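Local coordinates for protein rubber oxygenase (Streptomyces sp., PDB 5O1L) that uses a non-covalently bound b-type heme to add oxygen across the double bonds of poly(cis-1,4-isoprene), cutting rubber into oligo-isoprenoids with keto and aldehyde ends, at residues A[305-308]-A[309-313]; A[344-347]-A[348-352]. All blocks are in the same frame, centred on the assembly; numbering follows the deposited sequence.

Interaction 1: A[305-308]-A[309-313]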
ATOM      1  N   GLU A 305       1.598   0.804 -18.171  1.00 26.25           N
ATOM      2  CA  GLU A 305       1.904   1.838 -19.164  1.00 29.22           C
ATOM      3  C   GLU A 305       1.409   3.176 -18.692  1.00 27.91           C
ATOM      4  O   GLU A 305       2.129   4.177 -18.787  1.00 27.58           O
ATOM      5  CB  GLU A 305       1.289   1.486 -20.527  1.00 31.61           C
ATOM      6  CG  GLU A 305       1.047   2.682 -21.440  1.00 36.75           C
ATOM      7  CD  GLU A 305       0.630   2.282 -22.865  1.00 43.36           C
ATOM      8  OE1 GLU A 305       0.257   1.080 -23.088  1.00 48.08           O
ATOM      9  OE2 GLU A 305       0.692   3.185 -23.769  1.00 46.54           O
ATOM     10  N   VAL A 306       0.235   3.197 -18.059  1.00 27.86           N
ATOM     11  CA  VAL A 306      -0.265   4.445 -17.487  1.00 27.42           C
ATOM     12  C   VAL A 306       0.673   4.943 -16.381  1.00 25.28           C
ATOM     13  O   VAL A 306       1.030   6.101 -16.367  1.00 26.08           O
ATOM     14  CB  VAL A 306      -1.703   4.337 -16.948  1.00 29.02           C
ATOM     15  CG1 VAL A 306      -2.092   5.637 -16.293  1.00 30.95           C
ATOM     16  CG2 VAL A 306      -2.685   4.075 -18.092  1.00 31.96           C
ATOM     17  N   LEU A 307       1.061   4.069 -15.445  1.00 23.56           N
ATOM     18  CA  LEU A 307       1.929   4.523 -14.373  1.00 23.36           C
ATOM     19  C   LEU A 307       3.293   4.996 -14.912  1.00 24.11           C
ATOM     20  O   LEU A 307       3.811   6.011 -14.455  1.00 23.33           O
ATOM     21  CB  LEU A 307       2.151   3.401 -13.372  1.00 24.26           C
ATOM     22  CG  LEU A 307       2.990   3.708 -12.128  1.00 25.68           C
ATOM     23  CD1 LEU A 307       2.427   4.915 -11.399  1.00 25.03           C
ATOM     24  CD2 LEU A 307       2.988   2.483 -11.212  1.00 26.02           C
ATOM     25  N   LEU A 308       3.886   4.260 -15.843  1.00 24.39           N
ATOM     26  CA  LEU A 308       5.198   4.673 -16.363  1.00 25.25           C
ATOM     27  C   LEU A 308       5.129   6.050 -17.014  1.00 26.22           C
ATOM     28  O   LEU A 308       6.031   6.863 -16.848  1.00 25.65           O
ATOM     29  CB  LEU A 308       5.753   3.642 -17.317  1.00 25.66           C
ATOM     30  CG  LEU A 308       6.237   2.364 -16.725  1.00 27.39           C
ATOM     31  CD1 LEU A 308       6.527   1.361 -17.819  1.00 28.53           C
ATOM     32  CD2 LEU A 308       7.449   2.576 -15.813  1.00 27.19           C
ATOM     33  N   GLY A 309       3.990   6.306 -17.675  1.00 26.10           N
ATOM     34  CA  GLY A 309       3.727   7.600 -18.256  1.00 26.05           C
ATOM     35  C   GLY A 309       3.565   8.707 -17.252  1.00 25.58           C
ATOM     36  O   GLY A 309       4.138   9.779 -17.444  1.00 27.80           O
ATOM     37  N   ILE A 310       2.839   8.440 -16.174  1.00 25.85           N
ATOM     38  CA  ILE A 310       2.639   9.403 -15.106  1.00 26.99           C
ATOM     39  C   ILE A 310       3.991   9.810 -14.509  1.00 25.72           C
ATOM     40  O   ILE A 310       4.261  10.966 -14.312  1.00 25.10           O
ATOM     41  CB  ILE A 310       1.774   8.796 -13.979  1.00 29.27           C
ATOM     42  CG1 ILE A 310       0.323   8.698 -14.414  1.00 30.52           C
ATOM     43  CG2 ILE A 310       1.890   9.564 -12.660  1.00 29.11           C
ATOM     44  CD1 ILE A 310      -0.485   7.715 -13.588  1.00 30.89           C
ATOM     45  N   VAL A 311       4.851   8.832 -14.226  1.00 25.42           N
ATOM     46  CA  VAL A 311       6.120   9.125 -13.571  1.00 24.06           C
ATOM     47  C   VAL A 311       7.063   9.927 -14.483  1.00 24.15           C
ATOM     48  O   VAL A 311       7.745  10.855 -14.041  1.00 25.53           O
ATOM     49  CB  VAL A 311       6.765   7.825 -13.104  1.00 23.69           C
ATOM     50  CG1 VAL A 311       8.141   8.114 -12.523  1.00 23.87           C
ATOM     51  CG2 VAL A 311       5.865   7.161 -12.057  1.00 24.38           C
ATOM     52  N   ALA A 312       7.136   9.529 -15.727  1.00 24.40           N
ATOM     53  CA  ALA A 312       7.945  10.214 -16.706  1.00 27.12           C
ATOM     54  C   ALA A 312       7.462  11.655 -16.948  1.00 29.27           C
ATOM     55  O   ALA A 312       8.291  12.526 -17.228  1.00 31.65           O
ATOM     56  CB  ALA A 312       7.983   9.412 -18.006  1.00 27.08           C
ATOM     57  N   GLU A 313       6.173  11.894 -16.795  1.00 28.80           N
ATOM     58  CA  GLU A 313       5.584  13.249 -16.904  1.00 32.01           C
ATOM     59  C   GLU A 313       5.804  14.211 -15.727  1.00 32.70           C
ATOM     60  O   GLU A 313       5.630  15.425 -15.861  1.00 31.35           O
ATOM     61  CB  GLU A 313       4.088  13.150 -17.154  1.00 37.27           C
ATOM     62  CG  GLU A 313       3.743  12.744 -18.583  1.00 44.82           C
ATOM     63  CD  GLU A 313       2.240  12.818 -18.876  1.00 53.33           C
ATOM     64  OE1 GLU A 313       1.403  12.710 -17.915  1.00 55.39           O
ATOM     65  OE2 GLU A 313       1.925  12.962 -20.085  1.00 59.35           O
TER
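Val306 and Ile310, one helical turn apart on helix 298-313, touch through their methyl groups, CG1 of Val306 lying 3.8 Å from CD1 of Ile310. The isoleucine reaches back because its CG1 stands anti to its own carbonyl carbon (chi1 -74°), which lays the ethyl arm over the preceding turn, with CG1 of Ile310 3.3 Å from Val306 O. That oxygen already accepts the amide of Ile310 at 3.0 Å (N to O), so the residue meets the same carbonyl with both its N-H and its side chain. A second pair, Leu307 and Val311, repeats the i to i+4 spacing more loosely: CD1 of Leu307 stays 4.2 Å from CG2 of Val311, while the same CG2 approaches Leu307 O to 3.4 Å. Beneath both pairs runs regular alpha-helical bonding, from Gly309 N to Glu305 O through to Ala312 N to Leu308 O.

Around this turn the surface divides. Val306 and Ile310 meet Ile165 of helix 161-169, with Ile310 also on Lys162, and Leu307 touches Ala169; Leu308, Val311 and Ala312 rest on Ile323 of helix 320-331. The turn is thus held between two helices of an all-alpha fold. Chemically, both side-chain pairs are apolar: four amide-carbonyl bonds supply the directional interactions, while the aliphatic branches pack this turn against its neighbouring helices.

Interaction 2: A[344-347]-A[348-352]; sequences QPVL and ERLIA
Gln344 and Glu348 meet where helix 345-362 begins: Gln344 is the N-cap residue, and its carbonyl O accepts Glu348 N at 2.7 Å, the amide arriving almost in line with the C=O bond (171°). The next amides follow in alpha-helical succession, Arg349 to Pro345, Leu350 to Val346 and Ile351 to Leu347. The glutamate returns the bond through its side chain. With CG anti to its carbonyl carbon (chi1 -73°), the chain folds back over the first turn and brings OE1 of Glu348 to 2.8 Å from Gln344 N, a fairly straight bond of 158° at the hydrogen. On the way CG of Glu348 passes 3.2 Å from Gln344 O; the amide of Glu348 and its OE1 together bind the N-cap backbone at C=O and N-H. OE1 also forms a salt bridge with Arg328 NE of helix 320-331, tying the helix start to its neighbour. An alanine in place of Glu348 would probably leave Gln344 N and Arg328 without this shared carboxylate, making the N-cap less firmly fixed.

The apolar side chains are more loosely arranged: CG1 of Val346 is 4.3 Å from CD1 of Leu350. Leu347 and Leu350 both rest on Val374 of helix 373-393, whereas Ile351 touches Leu378 there and Tyr329 of helix 320-331. Back along its own helix, CG1 of Ile351 lies 3.2 Å from Leu347 O, the oxygen that accepts its amide.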
ATOM      1  N   GLN A 344      17.627  -2.431 -19.489  1.00 20.87           N
ATOM      2  CA  GLN A 344      18.601  -1.354 -19.472  1.00 17.90           C
ATOM      3  C   GLN A 344      19.889  -1.908 -18.846  1.00 18.15           C
ATOM      4  O   GLN A 344      20.306  -1.425 -17.788  1.00 17.50           O
ATOM      5  CB  GLN A 344      18.078  -0.191 -18.596  1.00 17.90           C
ATOM      6  CG  GLN A 344      16.876   0.542 -19.153  1.00 17.88           C
ATOM      7  CD  GLN A 344      17.034   1.269 -20.517  1.00 18.21           C
ATOM      8  OE1 GLN A 344      16.010   1.597 -21.081  1.00 21.55           O
ATOM      9  NE2 GLN A 344      18.249   1.619 -20.969  1.00 19.46           N
ATOM     10  N   PRO A 345      20.590  -2.819 -19.531  1.00 18.32           N
ATOM     11  CA  PRO A 345      21.726  -3.494 -18.893  1.00 18.62           C
ATOM     12  C   PRO A 345      22.855  -2.610 -18.483  1.00 19.80           C
ATOM     13  O   PRO A 345      23.379  -2.830 -17.361  1.00 19.62           O
ATOM     14  CB  PRO A 345      22.209  -4.526 -19.906  1.00 20.38           C
ATOM     15  CG  PRO A 345      21.545  -4.195 -21.169  1.00 19.85           C
ATOM     16  CD  PRO A 345      20.275  -3.408 -20.848  1.00 18.62           C
ATOM     17  N   VAL A 346      23.187  -1.595 -19.205  1.00 19.20           N
ATOM     18  CA  VAL A 346      24.270  -0.691 -18.770  1.00 20.36           C
ATOM     19  C   VAL A 346      23.872   0.062 -17.500  1.00 18.57           C
ATOM     20  O   VAL A 346      24.601  -0.025 -16.490  1.00 19.23           O
ATOM     21  CB  VAL A 346      24.674   0.291 -19.852  1.00 22.59           C
ATOM     22  CG1 VAL A 346      25.514   1.496 -19.327  1.00 23.70           C
ATOM     23  CG2 VAL A 346      25.427  -0.461 -20.941  1.00 24.58           C
ATOM     24  N   LEU A 347      22.697   0.715 -17.471  1.00 17.15           N
ATOM     25  CA  LEU A 347      22.312   1.407 -16.296  1.00 16.37           C
ATOM     26  C   LEU A 347      22.033   0.460 -15.166  1.00 16.16           C
ATOM     27  O   LEU A 347      22.376   0.784 -14.038  1.00 15.35           O
ATOM     28  CB  LEU A 347      21.040   2.212 -16.552  1.00 17.40           C
ATOM     29  CG  LEU A 347      21.223   3.521 -17.336  1.00 18.14           C
ATOM     30  CD1 LEU A 347      19.848   4.019 -17.826  1.00 18.34           C
ATOM     31  CD2 LEU A 347      21.875   4.613 -16.456  1.00 19.05           C
ATOM     32  N   GLU A 348      21.470  -0.690 -15.414  1.00 16.12           N
ATOM     33  CA  GLU A 348      21.231  -1.632 -14.303  1.00 17.88           C
ATOM     34  C   GLU A 348      22.528  -2.108 -13.644  1.00 18.45           C
ATOM     35  O   GLU A 348      22.598  -2.253 -12.418  1.00 17.49           O
ATOM     36  CB  GLU A 348      20.459  -2.823 -14.788  1.00 17.86           C
ATOM     37  CG  GLU A 348      18.976  -2.579 -15.097  1.00 19.47           C
ATOM     38  CD  GLU A 348      18.292  -3.781 -15.799  1.00 23.43           C
ATOM     39  OE1 GLU A 348      17.926  -3.770 -17.024  1.00 26.53           O
ATOM     40  OE2 GLU A 348      18.019  -4.829 -15.110  1.00 26.58           O
ATOM     41  N   ARG A 349      23.574  -2.307 -14.412  1.00 18.64           N
ATOM     42  CA  ARG A 349      24.861  -2.706 -13.851  1.00 20.90           C
ATOM     43  C   ARG A 349      25.521  -1.522 -13.118  1.00 19.34           C
ATOM     44  O   ARG A 349      26.100  -1.761 -12.046  1.00 21.17           O
ATOM     45  CB  ARG A 349      25.783  -3.197 -14.970  1.00 24.87           C
ATOM     46  CG  ARG A 349      27.118  -3.691 -14.422  1.00 30.79           C
ATOM     47  CD  ARG A 349      27.882  -4.442 -15.523  1.00 37.86           C
ATOM     48  NE  ARG A 349      27.171  -5.684 -15.871  1.00 43.92           N
ATOM     49  CZ  ARG A 349      27.670  -6.698 -16.602  1.00 47.68           C
ATOM     50  NH1 ARG A 349      26.933  -7.781 -16.831  1.00 48.69           N
ATOM     51  NH2 ARG A 349      28.894  -6.647 -17.102  1.00 50.94           N
ATOM     52  N   LEU A 350      25.428  -0.305 -13.603  1.00 17.91           N
ATOM     53  CA  LEU A 350      25.934   0.849 -12.918  1.00 18.60           C
ATOM     54  C   LEU A 350      25.218   0.961 -11.551  1.00 17.92           C
ATOM     55  O   LEU A 350      25.854   1.264 -10.530  1.00 18.94           O
ATOM     56  CB  LEU A 350      25.734   2.166 -13.693  1.00 20.37           C
ATOM     57  CG  LEU A 350      26.538   2.335 -14.996  1.00 24.65           C
ATOM     58  CD1 LEU A 350      26.093   3.632 -15.619  1.00 25.55           C
ATOM     59  CD2 LEU A 350      28.045   2.323 -14.719  1.00 25.28           C
ATOM     60  N   ILE A 351      23.910   0.822 -11.569  1.00 16.66           N
ATOM     61  CA  ILE A 351      23.109   0.938 -10.337  1.00 14.93           C
ATOM     62  C   ILE A 351      23.423  -0.153  -9.385  1.00 16.03           C
ATOM     63  O   ILE A 351      23.653   0.115  -8.184  1.00 15.77           O
ATOM     64  CB  ILE A 351      21.588   0.979 -10.644  1.00 15.14           C
ATOM     65  CG1 ILE A 351      21.244   2.222 -11.404  1.00 15.37           C
ATOM     66  CG2 ILE A 351      20.765   0.885  -9.355  1.00 16.37           C
ATOM     67  CD1 ILE A 351      19.902   2.221 -12.021  1.00 16.92           C
ATOM     68  N   ALA A 352      23.526  -1.408  -9.838  1.00 16.95           N
ATOM     69  CA  ALA A 352      23.832  -2.453  -8.885  1.00 17.63           C
ATOM     70  C   ALA A 352      25.191  -2.303  -8.252  1.00 19.03           C
ATOM     71  O   ALA A 352      25.376  -2.693  -7.058  1.00 21.10           O
ATOM     72  CB  ALA A 352      23.742  -3.805  -9.633  1.00 18.93           C
TER

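How the interactions relate
Interactions 1 and 2 follow one another along the chain, both in the region that defines the rubber oxygenase catalytic domain, yet do not touch: their centres are 21 Å apart and their nearest atoms about 10 Å. Helix 320-331 connects them, since Ile323 packs against interaction 1 while Ala325, Arg328 and Tyr329 meet interaction 2. The same i to i+4 spacing serves two ends, an apolar turn near the finish of one helix and a side-chain clasp at the start of another. Interaction 1 is the more buried, with the side chain of Ile310 about 13 Å from the heme; interaction 2 lies nearer the surface, and both stand away from His198, the inferred axial ligand of the heme iron.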